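Local coordinates for protein botulinum neurotoxin type C1 (Clostridium botulinum, PDB 3N7K) that probably binds gangliosides on the neuronal surface through this receptor-binding region, so that the toxin can enter nerve cells, at residues 80-85 and 199-204; 91-96 and 183-188; 109-114 and 125-130. All coordinates share one frame; numbering follows the deposited sequence.

Contact 1 of 3, residues 80-85 and 199-204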
loop_
_atom_site.group_PDB
_atom_site.type_symbol
_atom_site.label_atom_id
_atom_site.label_comp_id
_atom_site.label_asym_id
_atom_site.label_seq_id
_atom_site.Cartn_x
_atom_site.Cartn_y
_atom_site.Cartn_z
ATOM N N ARG A 80 -6.481 3.670 4.769
ATOM C CA ARG A 80 -5.382 2.930 5.348
ATOM C C ARG A 80 -5.733 2.518 6.765
ATOM O O ARG A 80 -6.266 3.321 7.528
ATOM C CB ARG A 80 -4.132 3.797 5.379
ATOM C CG ARG A 80 -2.889 2.977 5.438
ATOM C CD ARG A 80 -1.770 3.682 6.147
ATOM N NE ARG A 80 -0.721 2.708 6.422
ATOM C CZ ARG A 80 0.366 2.932 7.153
ATOM N NH1 ARG A 80 1.239 1.950 7.321
ATOM N NH2 ARG A 80 0.583 4.114 7.719
ATOM N N ILE A 81 -5.452 1.270 7.125
ATOM C CA ILE A 81 -5.735 0.830 8.485
ATOM C C ILE A 81 -4.454 0.475 9.229
ATOM O O ILE A 81 -3.667 -0.357 8.783
ATOM C CB ILE A 81 -6.715 -0.369 8.539
ATOM C CG1 ILE A 81 -8.161 0.101 8.319
ATOM C CG2 ILE A 81 -6.669 -0.996 9.912
ATOM C CD1 ILE A 81 -8.482 0.573 6.932
ATOM N N ASN A 82 -4.276 1.157 10.358
ATOM C CA ASN A 82 -3.145 1.038 11.285
ATOM C C ASN A 82 -2.513 -0.329 11.358
ATOM O O ASN A 82 -1.323 -0.519 11.037
ATOM C CB ASN A 82 -3.614 1.406 12.688
ATOM C CG ASN A 82 -2.608 1.036 13.767
ATOM O OD1 ASN A 82 -1.605 1.737 13.985
ATOM N ND2 ASN A 82 -2.868 -0.080 14.450
ATOM N N LYS A 83 -3.313 -1.264 11.858
ATOM C CA LYS A 83 -2.886 -2.636 11.985
ATOM C C LYS A 83 -4.076 -3.491 11.657
ATOM O O LYS A 83 -4.737 -4.017 12.551
ATOM C CB LYS A 83 -2.416 -2.930 13.401
ATOM C CG LYS A 83 -0.974 -3.392 13.468
ATOM C CD LYS A 83 -0.712 -4.554 12.527
ATOM C CE LYS A 83 0.721 -5.063 12.689
ATOM N NZ LYS A 83 0.990 -5.703 14.018
ATOM N N TRP A 84 -4.342 -3.619 10.361
ATOM C CA TRP A 84 -5.462 -4.408 9.885
ATOM C C TRP A 84 -5.099 -5.878 9.864
ATOM O O TRP A 84 -4.791 -6.442 8.813
ATOM C CB TRP A 84 -5.877 -3.954 8.487
ATOM C CG TRP A 84 -7.131 -4.599 7.992
ATOM C CD1 TRP A 84 -8.014 -5.365 8.711
ATOM C CD2 TRP A 84 -7.670 -4.503 6.673
ATOM N NE1 TRP A 84 -9.069 -5.750 7.916
ATOM C CE2 TRP A 84 -8.884 -5.236 6.659
ATOM C CE3 TRP A 84 -7.247 -3.869 5.496
ATOM C CZ2 TRP A 84 -9.674 -5.348 5.518
ATOM C CZ3 TRP A 84 -8.037 -3.982 4.362
ATOM C CH2 TRP A 84 -9.238 -4.718 4.383
ATOM N N VAL A 85 -5.133 -6.483 11.048
ATOM C CA VAL A 85 -4.832 -7.893 11.221
ATOM C C VAL A 85 -6.012 -8.686 10.711
ATOM O O VAL A 85 -7.023 -8.117 10.302
ATOM C CB VAL A 85 -4.607 -8.228 12.691
ATOM C CG1 VAL A 85 -3.393 -7.482 13.205
ATOM C CG2 VAL A 85 -5.834 -7.853 13.489
ATOM N N ASP A 199 -5.663 -3.838 20.656
ATOM C CA ASP A 199 -4.910 -2.601 20.474
ATOM C C ASP A 199 -5.681 -1.554 19.672
ATOM O O ASP A 199 -6.699 -1.855 19.048
ATOM C CB ASP A 199 -3.580 -2.888 19.765
ATOM C CG ASP A 199 -2.905 -4.151 20.270
ATOM O OD1 ASP A 199 -3.469 -5.245 20.061
ATOM O OD2 ASP A 199 -1.812 -4.050 20.870
ATOM N N ASN A 200 -5.176 -0.323 19.699
ATOM C CA ASN A 200 -5.780 0.796 18.984
ATOM C C ASN A 200 -5.404 0.739 17.510
ATOM O O ASN A 200 -4.255 0.449 17.157
ATOM C CB ASN A 200 -5.298 2.133 19.586
ATOM C CG ASN A 200 -5.644 3.354 18.713
ATOM O OD1 ASN A 200 -5.297 3.415 17.532
ATOM N ND2 ASN A 200 -6.315 4.333 19.307
ATOM N N ILE A 201 -6.380 1.013 16.651
ATOM C CA ILE A 201 -6.143 1.029 15.220
ATOM C C ILE A 201 -6.362 2.444 14.709
ATOM O O ILE A 201 -7.284 3.137 15.130
ATOM C CB ILE A 201 -7.104 0.085 14.463
ATOM C CG1 ILE A 201 -8.554 0.487 14.731
ATOM C CG2 ILE A 201 -6.860 -1.345 14.886
ATOM C CD1 ILE A 201 -9.522 0.011 13.677
ATOM N N ASN A 202 -5.494 2.875 13.813
ATOM C CA ASN A 202 -5.611 4.192 13.219
ATOM C C ASN A 202 -6.162 3.991 11.815
ATOM O O ASN A 202 -5.982 2.932 11.207
ATOM C CB ASN A 202 -4.245 4.876 13.125
ATOM C CG ASN A 202 -3.673 5.226 14.477
ATOM O OD1 ASN A 202 -4.272 5.989 15.235
ATOM N ND2 ASN A 202 -2.505 4.670 14.790
ATOM N N MET A 203 -6.849 5.006 11.312
ATOM C CA MET A 203 -7.401 4.959 9.971
ATOM C C MET A 203 -7.032 6.275 9.310
ATOM O O MET A 203 -7.178 7.332 9.924
ATOM C CB MET A 203 -8.924 4.805 10.015
ATOM C CG MET A 203 -9.596 4.972 8.644
ATOM S SD MET A 203 -11.402 4.793 8.654
ATOM C CE MET A 203 -11.966 6.387 9.227
ATOM N N TRP A 204 -6.541 6.208 8.075
ATOM C CA TRP A 204 -6.158 7.402 7.319
ATOM C C TRP A 204 -7.054 7.534 6.107
ATOM O O TRP A 204 -7.254 6.567 5.383
ATOM C CB TRP A 204 -4.714 7.298 6.840
ATOM C CG TRP A 204 -3.680 7.480 7.906
ATOM C CD1 TRP A 204 -2.952 8.610 8.162
ATOM C CD2 TRP A 204 -3.200 6.483 8.807
ATOM N NE1 TRP A 204 -2.042 8.372 9.158
ATOM C CE2 TRP A 204 -2.171 7.073 9.573
ATOM C CE3 TRP A 204 -3.537 5.142 9.040
ATOM C CZ2 TRP A 204 -1.472 6.367 10.559
ATOM C CZ3 TRP A 204 -2.846 4.440 10.014
ATOM C CH2 TRP A 204 -1.822 5.055 10.763
HETATM O O HOH W 1 -1.694 1.692 16.794
#
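A cation-pi pair sits where this strand pairing begins to fray: the guanidinium of Arg80 lies over one face of the Trp204 indole, with Arg80 CZ 4.8 Å from the centroid of its six-membered ring. The fit is not a flat stack. The two planes are 37° apart, and Arg80 NH2 hangs near the rim, 4.0 Å from Trp204 CH2. With CG anti to the backbone N (chi1 -157°) and the chain extended as far as NE, Arg80 runs alongside the indole, its CD 3.7 Å from Trp204 CE3. A long aliphatic stem ending in a charge suits this place, since its methylenes pack against the ring while NE bonds to the carbonyl of Asn140. In the backbone, Trp204 N donates to Arg80 O at 3.0 Å, and Asn82 N donates to Asn202 O. Ile81 and Met203 face the other way, into the hydrophobic interior of the lectin-like domain. Just past the end of strand 72-81, Asn82 takes over, facing Asn202 at the start of its strand: in the model Asn202 ND2 gives Asn82 OD1 a bent bond of 3.2 Å, arriving from above the carbonyl plane. A water donates to the same Asn82 OD1 (2.8 Å) and to Asn200 O (2.9 Å). Although the exact placement of Asn82 is doubtful, this suggests that amides and solvent continue the link after regular pairing stops, while the aromatic face probably helps stabilise the arginine's charge.

Contact 2 of 3, residues 91-96 and 183-188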
loop_
_atom_site.group_PDB
_atom_site.type_symbol
_atom_site.label_atom_id
_atom_site.label_comp_id
_atom_site.label_asym_id
_atom_site.label_seq_id
_atom_site.Cartn_x
_atom_site.Cartn_y
_atom_site.Cartn_z
ATOM N N TYR A 91 -16.099 -3.095 13.124
ATOM C CA TYR A 91 -15.890 -1.658 13.239
ATOM C C TYR A 91 -16.604 -0.940 12.117
ATOM O O TYR A 91 -16.496 -1.339 10.962
ATOM C CB TYR A 91 -14.406 -1.316 13.100
ATOM C CG TYR A 91 -13.567 -1.451 14.340
ATOM C CD1 TYR A 91 -13.494 -0.420 15.273
ATOM C CD2 TYR A 91 -12.799 -2.590 14.557
ATOM C CE1 TYR A 91 -12.665 -0.514 16.392
ATOM C CE2 TYR A 91 -11.972 -2.701 15.671
ATOM C CZ TYR A 91 -11.906 -1.659 16.582
ATOM O OH TYR A 91 -11.066 -1.770 17.666
ATOM N N THR A 92 -17.336 0.114 12.451
ATOM C CA THR A 92 -17.984 0.914 11.425
ATOM C C THR A 92 -16.954 2.032 11.205
ATOM O O THR A 92 -16.474 2.631 12.178
ATOM C CB THR A 92 -19.312 1.535 11.911
ATOM O OG1 THR A 92 -20.238 0.501 12.258
ATOM C CG2 THR A 92 -19.929 2.379 10.805
ATOM N N ILE A 93 -16.564 2.294 9.958
ATOM C CA ILE A 93 -15.585 3.354 9.745
ATOM C C ILE A 93 -16.169 4.593 9.072
ATOM O O ILE A 93 -15.853 5.721 9.468
ATOM C CB ILE A 93 -14.337 2.846 8.992
ATOM C CG1 ILE A 93 -14.730 2.114 7.707
ATOM C CG2 ILE A 93 -13.535 1.955 9.914
ATOM C CD1 ILE A 93 -13.534 1.761 6.835
ATOM N N ILE A 94 -16.997 4.397 8.050
ATOM C CA ILE A 94 -17.668 5.526 7.414
ATOM C C ILE A 94 -19.147 5.173 7.545
ATOM O O ILE A 94 -19.567 4.101 7.105
ATOM C CB ILE A 94 -17.292 5.715 5.901
ATOM C CG1 ILE A 94 -15.897 6.336 5.754
ATOM C CG2 ILE A 94 -18.271 6.674 5.239
ATOM C CD1 ILE A 94 -14.756 5.362 5.903
ATOM N N ASP A 95 -19.936 6.055 8.158
ATOM C CA ASP A 95 -21.354 5.760 8.338
ATOM C C ASP A 95 -22.339 6.832 7.869
ATOM O O ASP A 95 -22.244 7.998 8.264
ATOM C CB ASP A 95 -21.625 5.448 9.810
ATOM C CG ASP A 95 -23.013 4.883 10.036
ATOM O OD1 ASP A 95 -23.225 3.694 9.701
ATOM O OD2 ASP A 95 -23.890 5.634 10.534
ATOM N N SER A 96 -23.293 6.428 7.035
ATOM C CA SER A 96 -24.310 7.352 6.550
ATOM C C SER A 96 -25.717 6.735 6.679
ATOM O O SER A 96 -26.458 6.596 5.700
ATOM C CB SER A 96 -24.026 7.740 5.104
ATOM O OG SER A 96 -24.875 8.791 4.685
ATOM N N PHE A 183 -17.413 10.083 9.772
ATOM C CA PHE A 183 -16.156 9.345 9.796
ATOM C C PHE A 183 -15.761 9.181 11.258
ATOM O O PHE A 183 -15.686 10.157 11.994
ATOM C CB PHE A 183 -15.055 10.124 9.071
ATOM C CG PHE A 183 -15.284 10.270 7.594
ATOM C CD1 PHE A 183 -14.468 9.605 6.681
ATOM C CD2 PHE A 183 -16.322 11.059 7.114
ATOM C CE1 PHE A 183 -14.682 9.720 5.315
ATOM C CE2 PHE A 183 -16.548 11.182 5.751
ATOM C CZ PHE A 183 -15.724 10.508 4.848
ATOM N N GLU A 184 -15.513 7.946 11.672
ATOM C CA GLU A 184 -15.124 7.655 13.043
ATOM C C GLU A 184 -15.047 6.140 13.242
ATOM O O GLU A 184 -15.937 5.410 12.819
ATOM C CB GLU A 184 -16.140 8.266 14.014
ATOM C CG GLU A 184 -15.934 7.884 15.471
ATOM C CD GLU A 184 -17.073 8.366 16.363
ATOM O OE1 GLU A 184 -18.248 8.095 16.004
ATOM O OE2 GLU A 184 -16.794 9.005 17.420
ATOM N N ILE A 185 -13.973 5.674 13.873
ATOM C CA ILE A 185 -13.799 4.248 14.133
ATOM C C ILE A 185 -14.697 3.817 15.305
ATOM O O ILE A 185 -14.555 4.328 16.414
ATOM C CB ILE A 185 -12.336 3.922 14.511
ATOM C CG1 ILE A 185 -11.369 4.453 13.447
ATOM C CG2 ILE A 185 -12.173 2.428 14.694
ATOM C CD1 ILE A 185 -11.477 3.770 12.116
ATOM N N ASN A 186 -15.615 2.883 15.062
ATOM C CA ASN A 186 -16.506 2.402 16.119
ATOM C C ASN A 186 -16.701 0.901 16.135
ATOM O O ASN A 186 -17.179 0.317 15.166
ATOM C CB ASN A 186 -17.862 3.081 16.016
ATOM C CG ASN A 186 -17.801 4.511 16.437
ATOM O OD1 ASN A 186 -17.339 4.819 17.543
ATOM N ND2 ASN A 186 -18.251 5.409 15.566
ATOM N N LYS A 187 -16.343 0.286 17.258
ATOM C CA LYS A 187 -16.463 -1.156 17.408
ATOM C C LYS A 187 -17.916 -1.620 17.433
ATOM O O LYS A 187 -18.757 -1.064 18.141
ATOM C CB LYS A 187 -15.742 -1.620 18.677
ATOM C CG LYS A 187 -15.535 -3.125 18.728
ATOM C CD LYS A 187 -14.652 -3.531 19.894
ATOM C CE LYS A 187 -14.314 -5.016 19.828
ATOM N NZ LYS A 187 -13.541 -5.486 21.016
ATOM N N ILE A 188 -18.189 -2.650 16.643
ATOM C CA ILE A 188 -19.516 -3.227 16.527
ATOM C C ILE A 188 -19.871 -4.047 17.769
ATOM O O ILE A 188 -18.979 -4.539 18.464
ATOM C CB ILE A 188 -19.584 -4.110 15.253
ATOM C CG1 ILE A 188 -20.060 -3.271 14.069
ATOM C CG2 ILE A 188 -20.488 -5.303 15.468
ATOM C CD1 ILE A 188 -19.187 -2.080 13.774
#
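Ile93 and Ile185 lie side by side at the centre of this pairing and point the same way, Ile93 CG2 resting 3.5 Å from Ile185 CD1. The Ile93 torsion (chi1 52°) sets CG2 beside its own backbone N, where it meets that methyl. Both side chains also meet Met203 of the opposing sheet, so branched aliphatic residues suit this buried place. Next to them Ile94 runs alongside Phe183, its CG1 3.6 Å from Phe183 CE1, and Phe208 meets the Phe183 ring edge-to-face. At the other end the Tyr91 ring has Lys187 CB over one face, 4.0 Å from Tyr91 CE1, while the rest of the lysine leads away. The strands 91-93 and 183-187 run antiparallel in one sheet of the jelly-roll sandwich, and a classic beta bulge at Ile93 and Ile94, both opposite Ile105, shifts the register against 183-187 by one residue. Before the shift, Thr92 and Asn186 exchange two backbone bonds, Thr92 N to Asn186 O at 2.7 Å and Asn186 N to Thr92 O at 3.0 Å. Beyond it, Glu184 N donates almost straight (174°) to Ile93 O at 3.2 Å. Glu184 and Asn186 turn their side chains to the polar side of the strand. There Asn186 ND2, with the acceptor in its amide plane, reaches Glu184 OE1 at 2.7 Å from above the carboxylate plane, and Glu184 OE2 forms a salt bridge with Arg53.

Contact 3 of 3, residues 109-114 and 125-130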
loop_
_atom_site.group_PDB
_atom_site.type_symbol
_atom_site.label_atom_id
_atom_site.label_comp_id
_atom_site.label_asym_id
_atom_site.label_seq_id
_atom_site.Cartn_x
_atom_site.Cartn_y
_atom_site.Cartn_z
ATOM N N SER A 109 -13.136 -8.916 10.091
ATOM C CA SER A 109 -11.869 -9.617 10.184
ATOM C C SER A 109 -10.960 -8.983 9.148
ATOM O O SER A 109 -10.447 -7.884 9.343
ATOM C CB SER A 109 -12.050 -11.097 9.882
ATOM O OG SER A 109 -12.868 -11.678 10.869
ATOM N N ASN A 110 -10.762 -9.667 8.038
ATOM C CA ASN A 110 -9.923 -9.120 6.997
ATOM C C ASN A 110 -10.816 -8.567 5.884
ATOM O O ASN A 110 -10.423 -8.516 4.711
ATOM C CB ASN A 110 -9.023 -10.210 6.448
ATOM C CG ASN A 110 -9.802 -11.368 5.899
ATOM O OD1 ASN A 110 -9.380 -12.002 4.935
ATOM N ND2 ASN A 110 -10.945 -11.659 6.510
ATOM N N PHE A 111 -12.022 -8.152 6.252
ATOM C CA PHE A 111 -12.938 -7.626 5.265
ATOM C C PHE A 111 -13.188 -6.142 5.416
ATOM O O PHE A 111 -13.117 -5.574 6.514
ATOM C CB PHE A 111 -14.305 -8.319 5.335
ATOM C CG PHE A 111 -14.266 -9.798 5.111
ATOM C CD1 PHE A 111 -14.130 -10.670 6.176
ATOM C CD2 PHE A 111 -14.409 -10.323 3.830
ATOM C CE1 PHE A 111 -14.139 -12.046 5.975
ATOM C CE2 PHE A 111 -14.418 -11.699 3.613
ATOM C CZ PHE A 111 -14.285 -12.561 4.689
ATOM N N LEU A 112 -13.491 -5.532 4.276
ATOM C CA LEU A 112 -13.861 -4.128 4.169
ATOM C C LEU A 112 -15.205 -4.279 3.466
ATOM O O LEU A 112 -15.255 -4.667 2.293
ATOM C CB LEU A 112 -12.880 -3.341 3.276
ATOM C CG LEU A 112 -13.343 -1.922 2.888
ATOM C CD1 LEU A 112 -13.857 -1.185 4.110
ATOM C CD2 LEU A 112 -12.199 -1.144 2.262
ATOM N N VAL A 113 -16.291 -4.009 4.184
ATOM C CA VAL A 113 -17.616 -4.169 3.603
ATOM C C VAL A 113 -18.440 -2.889 3.444
ATOM O O VAL A 113 -18.431 -1.996 4.309
ATOM C CB VAL A 113 -18.427 -5.258 4.393
ATOM C CG1 VAL A 113 -17.959 -5.312 5.835
ATOM C CG2 VAL A 113 -19.917 -4.974 4.331
ATOM N N PHE A 114 -19.111 -2.807 2.297
ATOM C CA PHE A 114 -19.981 -1.692 1.974
ATOM C C PHE A 114 -21.389 -2.215 2.150
ATOM O O PHE A 114 -21.690 -3.339 1.753
ATOM C CB PHE A 114 -19.793 -1.215 0.530
ATOM C CG PHE A 114 -20.811 -0.175 0.104
ATOM C CD1 PHE A 114 -21.906 -0.528 -0.683
ATOM C CD2 PHE A 114 -20.711 1.146 0.551
ATOM C CE1 PHE A 114 -22.881 0.417 -1.010
ATOM C CE2 PHE A 114 -21.686 2.094 0.226
ATOM C CZ PHE A 114 -22.769 1.728 -0.553
ATOM N N SER A 125 -24.991 -6.076 1.482
ATOM C CA SER A 125 -23.583 -5.718 1.556
ATOM C C SER A 125 -22.742 -6.361 0.474
ATOM O O SER A 125 -23.144 -7.326 -0.159
ATOM C CB SER A 125 -22.995 -6.094 2.925
ATOM O OG SER A 125 -23.608 -5.365 3.973
ATOM N N ILE A 126 -21.560 -5.801 0.277
ATOM C CA ILE A 126 -20.623 -6.293 -0.712
ATOM C C ILE A 126 -19.290 -6.057 -0.007
ATOM O O ILE A 126 -19.194 -5.155 0.826
ATOM C CB ILE A 126 -20.761 -5.473 -2.045
ATOM C CG1 ILE A 126 -20.104 -6.231 -3.193
ATOM C CG2 ILE A 126 -20.156 -4.066 -1.900
ATOM C CD1 ILE A 126 -20.378 -5.626 -4.548
ATOM N N ASN A 127 -18.274 -6.860 -0.285
ATOM C CA ASN A 127 -17.020 -6.630 0.406
ATOM C C ASN A 127 -15.764 -6.965 -0.359
ATOM O O ASN A 127 -15.792 -7.474 -1.480
ATOM C CB ASN A 127 -16.989 -7.393 1.738
ATOM C CG ASN A 127 -16.984 -8.919 1.551
ATOM O OD1 ASN A 127 -18.020 -9.567 1.689
ATOM N ND2 ASN A 127 -15.817 -9.489 1.226
ATOM N N PHE A 128 -14.653 -6.653 0.294
ATOM C CA PHE A 128 -13.312 -6.906 -0.210
ATOM C C PHE A 128 -12.627 -7.685 0.909
ATOM O O PHE A 128 -12.703 -7.299 2.078
ATOM C CB PHE A 128 -12.588 -5.583 -0.472
ATOM C CG PHE A 128 -11.092 -5.677 -0.378
ATOM C CD1 PHE A 128 -10.370 -6.499 -1.233
ATOM C CD2 PHE A 128 -10.398 -4.931 0.571
ATOM C CE1 PHE A 128 -8.984 -6.573 -1.144
ATOM C CE2 PHE A 128 -9.009 -5.003 0.662
ATOM C CZ PHE A 128 -8.305 -5.823 -0.195
ATOM N N SER A 129 -11.991 -8.796 0.551
ATOM C CA SER A 129 -11.304 -9.637 1.529
ATOM C C SER A 129 -9.845 -9.765 1.130
ATOM O O SER A 129 -9.541 -10.276 0.050
ATOM C CB SER A 129 -11.966 -11.018 1.574
ATOM O OG SER A 129 -12.411 -11.410 0.280
ATOM N N TYR A 130 -8.936 -9.305 1.986
ATOM C CA TYR A 130 -7.525 -9.377 1.632
ATOM C C TYR A 130 -6.880 -10.748 1.849
ATOM O O TYR A 130 -7.237 -11.495 2.768
ATOM C CB TYR A 130 -6.714 -8.275 2.340
ATOM C CG TYR A 130 -6.436 -8.466 3.820
ATOM C CD1 TYR A 130 -7.111 -7.710 4.779
ATOM C CD2 TYR A 130 -5.432 -9.341 4.259
ATOM C CE1 TYR A 130 -6.787 -7.811 6.137
ATOM C CE2 TYR A 130 -5.104 -9.449 5.609
ATOM C CZ TYR A 130 -5.783 -8.677 6.539
ATOM O OH TYR A 130 -5.438 -8.744 7.864
#
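A beta hairpin, strands 111-117 and 122-129, brings Phe111 opposite Ser129 and carries the pairing on to Phe114 and Ile126. Two hydrogen-bonded pairs fasten it: Leu112 N meets Phe128 O at 2.9 Å and Phe128 N returns the bond to Leu112 O, while Phe114 N reaches Ile126 O at 2.8 Å and Ile126 N answers to Phe114 O. The side chains of Leu112, Phe114, Ile126 and Phe128 share one face, and all are apolar. Leu112 CB touches the Phe128 ring at its edge, 4.0 Å from Phe128 CD2, and Ile126 CG2 comes to the edge of the Phe114 ring, 3.8 Å from Phe114 CB. This is the inner face of one sheet of the jelly-roll sandwich: the same side chains pack on strands 143-150, 154-159 and 162-168 of the other sheet, which is why large aromatic and branched residues occupy it. The reverse face is more exposed, so polar residues can sit among apolar ones. Phe111 holds its ring edge toward the Asn127 amide, the two planes 85° apart, and Val113 lays CG2 3.6 Å from Ser125 CB. Where the strands give way to loops, Tyr130 N donates to Asn110 O at 3.2 Å. Asn110 CB then sits over the Tyr130 ring in a CH-pi contact, 3.6 Å from the ring centroid; chi1 of 75° places CG of Tyr130 between its own N and carbonyl carbon, swinging the ring back to Asn110. Its other neighbours include Trp84, met edge-to-face.

Overall arrangement
All three contacts belong to the lectin-like half of the receptor-binding region, and contacts 2 and 3 lie in one sheet while contact 1 lies in the other. Contact 2 is the most buried and mainly apolar, with a polar edge; contact 3 has one apolar and one mixed face; contact 1 is partly buried and adds a cation-pi pair, amides and a water to its backbone bonds. They meet through the sandwich interior: Met203 CB of contact 1 is 3.5 Å from Ile185 CD1 of contact 2, and Ile93 CD1 is 4.0 Å from Leu112 CD1 of contact 3. Polar links tie contact 1 to contact 3, with Trp84 NE1 probably bonded to Ser109 O and Trp84 O to Tyr130 OH.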